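Local coordinates for protein virulence factor (Pectobacterium carotovorum, PDB 2W3Y) that is a virulence factor of a Drosophila pathogen, an S-palmitoylated protein that binds to lipid vesicles, at residues G40-A52 / I255-V269. Sequence-based numbering, arbitrary orientation.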
loop_
_atom_site.group_PDB
_atom_site.type_symbol
_atom_site.label_atom_id
_atom_site.label_comp_id
_atom_site.label_asym_id
_atom_site.label_seq_id
_atom_site.Cartn_x
_atom_site.Cartn_y
_atom_site.Cartn_z
ATOM N N GLY A 40 14.254 6.704 5.631
ATOM C CA GLY A 40 13.484 5.633 5.018
ATOM C C GLY A 40 12.460 6.163 4.023
ATOM O O GLY A 40 12.320 7.369 3.836
ATOM N N ALA A 41 11.746 5.254 3.371
ATOM C CA ALA A 41 10.769 5.660 2.374
ATOM C C ALA A 41 9.467 4.884 2.591
ATOM O O ALA A 41 9.505 3.732 3.018
ATOM C CB ALA A 41 11.317 5.400 0.966
ATOM N N VAL A 42 8.333 5.515 2.299
ATOM C CA VAL A 42 7.040 4.830 2.239
ATOM C C VAL A 42 6.517 5.051 0.829
ATOM O O VAL A 42 6.333 6.196 0.425
ATOM C CB VAL A 42 5.990 5.441 3.220
ATOM C CG1 VAL A 42 4.698 4.627 3.179
ATOM C CG2 VAL A 42 6.545 5.550 4.628
ATOM N N GLN A 43 6.274 3.964 0.104
ATOM C CA GLN A 43 5.781 4.014 -1.251
ATOM C C GLN A 43 4.249 3.977 -1.145
ATOM O O GLN A 43 3.699 2.977 -0.779
ATOM C CB GLN A 43 6.313 2.780 -1.995
ATOM C CG GLN A 43 6.334 2.876 -3.478
ATOM C CD GLN A 43 7.609 3.476 -3.967
ATOM O OE1 GLN A 43 8.675 2.832 -3.938
ATOM N NE2 GLN A 43 7.526 4.734 -4.412
ATOM N N TYR A 44 3.576 5.085 -1.424
ATOM C CA TYR A 44 2.107 5.128 -1.375
ATOM C C TYR A 44 1.519 4.731 -2.724
ATOM O O TYR A 44 1.816 5.370 -3.725
ATOM C CB TYR A 44 1.636 6.530 -0.989
ATOM C CG TYR A 44 1.992 6.969 0.411
ATOM C CD1 TYR A 44 1.308 6.444 1.525
ATOM C CD2 TYR A 44 2.976 7.925 0.628
ATOM C CE1 TYR A 44 1.603 6.858 2.812
ATOM C CE2 TYR A 44 3.292 8.345 1.942
ATOM C CZ TYR A 44 2.600 7.788 3.011
ATOM O OH TYR A 44 2.875 8.196 4.285
ATOM N N GLN A 45 0.702 3.675 -2.776
ATOM C CA GLN A 45 0.250 3.147 -4.076
ATOM C C GLN A 45 -1.232 2.734 -4.108
ATOM O O GLN A 45 -1.810 2.358 -3.087
ATOM C CB GLN A 45 1.101 1.933 -4.501
ATOM C CG GLN A 45 2.601 2.108 -4.306
ATOM C CD GLN A 45 3.279 2.695 -5.525
ATOM O OE1 GLN A 45 3.470 1.996 -6.519
ATOM N NE2 GLN A 45 3.631 3.982 -5.465
ATOM N N THR A 46 -1.840 2.814 -5.292
ATOM C CA THR A 46 -3.197 2.296 -5.528
ATOM C C THR A 46 -3.188 1.469 -6.808
ATOM O O THR A 46 -2.980 2.000 -7.912
ATOM C CB THR A 46 -4.245 3.430 -5.669
ATOM O OG1 THR A 46 -4.171 4.298 -4.538
ATOM C CG2 THR A 46 -5.673 2.852 -5.731
ATOM N N TYR A 47 -3.375 0.159 -6.663
ATOM C CA TYR A 47 -3.357 -0.718 -7.823
ATOM C C TYR A 47 -4.751 -1.226 -8.111
ATOM O O TYR A 47 -5.396 -1.828 -7.253
ATOM C CB TYR A 47 -2.438 -1.918 -7.620
ATOM C CG TYR A 47 -0.999 -1.570 -7.305
ATOM C CD1 TYR A 47 -0.364 -0.489 -7.929
ATOM C CD2 TYR A 47 -0.265 -2.331 -6.389
ATOM C CE1 TYR A 47 0.964 -0.155 -7.634
ATOM C CE2 TYR A 47 1.074 -2.012 -6.098
ATOM C CZ TYR A 47 1.678 -0.926 -6.731
ATOM O OH TYR A 47 2.994 -0.596 -6.465
ATOM N N GLN A 48 -5.208 -0.993 -9.326
ATOM C CA GLN A 48 -6.431 -1.637 -9.779
ATOM C C GLN A 48 -6.097 -2.669 -10.833
ATOM O O GLN A 48 -5.418 -2.361 -11.810
ATOM C CB GLN A 48 -7.436 -0.616 -10.307
ATOM C CG GLN A 48 -8.744 -1.288 -10.718
ATOM C CD GLN A 48 -9.779 -0.317 -11.245
ATOM O OE1 GLN A 48 -9.813 0.854 -10.854
ATOM N NE2 GLN A 48 -10.633 -0.801 -12.145
ATOM N N PHE A 49 -6.569 -3.894 -10.632
ATOM C CA PHE A 49 -6.301 -4.973 -11.565
ATOM C C PHE A 49 -7.518 -5.220 -12.434
ATOM O O PHE A 49 -8.513 -5.764 -11.966
ATOM C CB PHE A 49 -5.867 -6.256 -10.830
ATOM C CG PHE A 49 -4.649 -6.070 -9.983
ATOM C CD1 PHE A 49 -3.438 -5.659 -10.553
ATOM C CD2 PHE A 49 -4.715 -6.269 -8.602
ATOM C CE1 PHE A 49 -2.288 -5.475 -9.757
ATOM C CE2 PHE A 49 -3.584 -6.086 -7.804
ATOM C CZ PHE A 49 -2.375 -5.689 -8.377
ATOM N N ASN A 50 -7.413 -4.775 -13.689
ATOM C CA ASN A 50 -8.472 -4.857 -14.713
ATOM C C ASN A 50 -9.556 -3.806 -14.555
ATOM O O ASN A 50 -9.927 -3.452 -13.448
ATOM C CB ASN A 50 -9.096 -6.261 -14.775
ATOM C CG ASN A 50 -8.083 -7.337 -15.102
ATOM O OD1 ASN A 50 -7.250 -7.165 -15.989
ATOM N ND2 ASN A 50 -8.158 -8.462 -14.390
ATOM N N GLU A 51 -10.052 -3.309 -15.688
ATOM C CA GLU A 51 -11.214 -2.429 -15.702
ATOM C C GLU A 51 -12.419 -3.201 -15.188
ATOM O O GLU A 51 -12.553 -4.400 -15.445
ATOM C CB GLU A 51 -11.483 -1.897 -17.116
ATOM C CG GLU A 51 -10.481 -0.834 -17.611
ATOM C CD GLU A 51 -10.845 0.589 -17.178
ATOM O OE1 GLU A 51 -11.874 0.776 -16.478
ATOM O OE2 GLU A 51 -10.094 1.533 -17.532
ATOM N N ALA A 52 -13.259 -2.507 -14.432
ATOM C CA ALA A 52 -14.490 -3.059 -13.890
ATOM C C ALA A 52 -15.565 -3.162 -14.979
ATOM O O ALA A 52 -15.602 -2.326 -15.875
ATOM C CB ALA A 52 -14.983 -2.182 -12.752
ATOM N N ILE A 255 -2.629 11.194 0.084
ATOM C CA ILE A 255 -1.471 10.416 -0.388
ATOM C C ILE A 255 -1.158 10.661 -1.864
ATOM O O ILE A 255 -0.009 10.504 -2.284
ATOM C CB ILE A 255 -1.541 8.889 -0.060
ATOM C CG1 ILE A 255 -2.669 8.181 -0.838
ATOM C CG2 ILE A 255 -1.635 8.662 1.462
ATOM C CD1 ILE A 255 -2.623 6.658 -0.785
ATOM N N ASP A 256 -2.157 11.078 -2.644
ATOM C CA ASP A 256 -1.899 11.422 -4.059
ATOM C C ASP A 256 -1.057 12.693 -4.281
ATOM O O ASP A 256 -0.609 12.959 -5.409
ATOM C CB ASP A 256 -3.184 11.380 -4.919
ATOM C CG ASP A 256 -4.148 12.543 -4.644
ATOM O OD1 ASP A 256 -3.800 13.472 -3.897
ATOM O OD2 ASP A 256 -5.275 12.515 -5.207
ATOM N N ASP A 257 -0.829 13.465 -3.213
ATOM C CA ASP A 257 0.142 14.565 -3.231
ATOM C C ASP A 257 1.591 14.164 -2.862
ATOM O O ASP A 257 2.508 14.981 -3.006
ATOM C CB ASP A 257 -0.288 15.738 -2.331
ATOM C CG ASP A 257 -1.564 16.422 -2.805
ATOM O OD1 ASP A 257 -1.802 16.508 -4.037
ATOM O OD2 ASP A 257 -2.331 16.888 -1.930
ATOM N N ALA A 258 1.806 12.929 -2.396
ATOM C CA ALA A 258 3.168 12.485 -2.044
ATOM C C ALA A 258 4.072 12.246 -3.271
ATOM O O ALA A 258 3.615 11.813 -4.327
ATOM C CB ALA A 258 3.113 11.225 -1.162
ATOM N N ASP A 259 5.360 12.523 -3.104
ATOM C CA ASP A 259 6.363 12.268 -4.129
ATOM C C ASP A 259 6.488 10.771 -4.476
ATOM O O ASP A 259 6.850 10.429 -5.602
ATOM C CB ASP A 259 7.729 12.843 -3.700
ATOM C CG ASP A 259 7.652 14.319 -3.320
ATOM O OD1 ASP A 259 7.947 15.155 -4.200
ATOM O OD2 ASP A 259 7.278 14.642 -2.157
ATOM N N SER A 260 6.151 9.887 -3.536
ATOM C CA SER A 260 6.205 8.435 -3.778
ATOM C C SER A 260 4.906 7.800 -4.312
ATOM O O SER A 260 4.788 6.574 -4.341
ATOM C CB SER A 260 6.602 7.699 -2.486
ATOM O OG SER A 260 5.572 7.810 -1.499
ATOM N N TYR A 261 3.934 8.610 -4.712
ATOM C CA TYR A 261 2.610 8.086 -5.086
ATOM C C TYR A 261 2.516 7.653 -6.542
ATOM O O TYR A 261 3.044 8.322 -7.420
ATOM C CB TYR A 261 1.519 9.133 -4.812
ATOM C CG TYR A 261 0.123 8.723 -5.257
ATOM C CD1 TYR A 261 -0.659 7.869 -4.479
ATOM C CD2 TYR A 261 -0.417 9.209 -6.459
ATOM C CE1 TYR A 261 -1.966 7.498 -4.890
ATOM C CE2 TYR A 261 -1.696 8.848 -6.872
ATOM C CZ TYR A 261 -2.464 8.003 -6.090
ATOM O OH TYR A 261 -3.726 7.671 -6.518
ATOM N N PHE A 262 1.832 6.534 -6.773
ATOM C CA PHE A 262 1.481 6.059 -8.110
ATOM C C PHE A 262 0.140 5.335 -8.035
ATOM O O PHE A 262 -0.142 4.644 -7.057
ATOM C CB PHE A 262 2.552 5.099 -8.641
ATOM C CG PHE A 262 2.259 4.540 -10.026
ATOM C CD1 PHE A 262 2.521 5.298 -11.170
ATOM C CD2 PHE A 262 1.734 3.255 -10.178
ATOM C CE1 PHE A 262 2.253 4.779 -12.458
ATOM C CE2 PHE A 262 1.471 2.722 -11.461
ATOM C CZ PHE A 262 1.721 3.490 -12.596
ATOM N N ASP A 263 -0.675 5.499 -9.068
ATOM C CA ASP A 263 -1.868 4.681 -9.245
ATOM C C ASP A 263 -1.964 4.247 -10.694
ATOM O O ASP A 263 -1.455 4.926 -11.584
ATOM C CB ASP A 263 -3.132 5.444 -8.857
ATOM C CG ASP A 263 -3.477 6.532 -9.864
ATOM O OD1 ASP A 263 -2.784 7.567 -9.854
ATOM O OD2 ASP A 263 -4.425 6.344 -10.668
ATOM N N ASP A 264 -2.623 3.114 -10.936
ATOM C CA ASP A 264 -2.878 2.669 -12.294
ATOM C C ASP A 264 -4.009 1.653 -12.313
ATOM O O ASP A 264 -4.341 1.045 -11.279
ATOM C CB ASP A 264 -1.603 2.066 -12.912
ATOM C CG ASP A 264 -1.552 2.209 -14.447
ATOM O OD1 ASP A 264 -2.478 2.827 -15.050
ATOM O OD2 ASP A 264 -0.577 1.692 -15.048
ATOM N N ILE A 265 -4.640 1.532 -13.478
ATOM C CA ILE A 265 -5.479 0.385 -13.797
ATOM C C ILE A 265 -4.656 -0.509 -14.702
ATOM O O ILE A 265 -4.362 -0.164 -15.860
ATOM C CB ILE A 265 -6.845 0.785 -14.462
ATOM C CG1 ILE A 265 -7.652 1.672 -13.508
ATOM C CG2 ILE A 265 -7.647 -0.464 -14.848
ATOM C CD1 ILE A 265 -8.813 2.429 -14.150
ATOM N N PHE A 266 -4.238 -1.650 -14.164
ATOM C CA PHE A 266 -3.457 -2.603 -14.933
ATOM C C PHE A 266 -4.411 -3.449 -15.769
ATOM O O PHE A 266 -5.471 -3.853 -15.281
ATOM C CB PHE A 266 -2.645 -3.499 -14.004
ATOM C CG PHE A 266 -1.537 -2.785 -13.291
ATOM C CD1 PHE A 266 -0.333 -2.523 -13.933
ATOM C CD2 PHE A 266 -1.704 -2.367 -11.976
ATOM C CE1 PHE A 266 0.700 -1.873 -13.277
ATOM C CE2 PHE A 266 -0.671 -1.714 -11.297
ATOM C CZ PHE A 266 0.527 -1.466 -11.948
ATOM N N ASN A 267 -4.026 -3.717 -17.011
ATOM C CA ASN A 267 -4.856 -4.481 -17.941
ATOM C C ASN A 267 -4.334 -5.890 -18.178
ATOM O O ASN A 267 -3.118 -6.130 -18.102
ATOM C CB ASN A 267 -4.983 -3.743 -19.282
ATOM C CG ASN A 267 -5.615 -2.364 -19.131
ATOM O OD1 ASN A 267 -6.696 -2.222 -18.554
ATOM N ND2 ASN A 267 -4.932 -1.339 -19.638
ATOM N N GLY A 268 -5.262 -6.804 -18.470
ATOM C CA GLY A 268 -4.955 -8.210 -18.763
ATOM C C GLY A 268 -4.377 -8.986 -17.591
ATOM O O GLY A 268 -3.461 -9.788 -17.773
ATOM N N VAL A 269 -4.918 -8.760 -16.392
ATOM C CA VAL A 269 -4.386 -9.359 -15.153
ATOM C C VAL A 269 -5.227 -10.549 -14.663
ATOM O O VAL A 269 -6.455 -10.508 -14.691
ATOM C CB VAL A 269 -4.262 -8.281 -14.024
ATOM C CG1 VAL A 269 -3.543 -8.834 -12.759
ATOM C CG2 VAL A 269 -3.528 -7.057 -14.548
HETATM O O HOH W 1 -8.078 -6.443 -18.560
HETATM O O HOH W 2 -8.775 -4.012 -18.242
HETATM O O HOH W 3 -7.444 0.292 -18.635
#
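With chi1 at -60°, Asn-50 sets its CG beside its own backbone N, and the amide folds back onto Val-269; Ser-260 OG, tucked between its backbone N and carbonyl carbon (chi1 67°), is turned onto the carbonyl of Val-42. These groups grip opposite ends of a parallel pair in the mixed sheet, 40-49 with edge strand 262-266, whose backbone ladder runs from Phe-262 N on Tyr-44 O to Asn-50 N on Phe-266 O. At one end Asn-50 OD1 takes Val-269 N on a lone pair at 2.9 Å, while ND2 gives a nearly straight bond to Val-269 O at 2.7 Å and also reaches Leu-177 O. At the other, Ser-260 OG donates to Val-42 O at 2.6 Å, in the carbonyl plane, and Ile-255 CG2 makes an off-centre CH-pi contact with the Tyr-44 ring; the Gln-43 side chain lies about 6 Å from the bound palmitic acid. On the face carrying Tyr-47, Phe-49 and Phe-266, Phe-266 meets Tyr-47 in an offset edge-to-face pair, planes at 66°, against Ile-130. On the face carrying Thr-46, Gln-48 and Ile-265, Ile-265 CG1 runs alongside the extended Gln-48, whose OE1 is held by Arg-64. Asn-50 thus continues the pairing beyond the last rung by imitating a backbone amide, and side-chain hydrogen bonds flank the ladder at both ends.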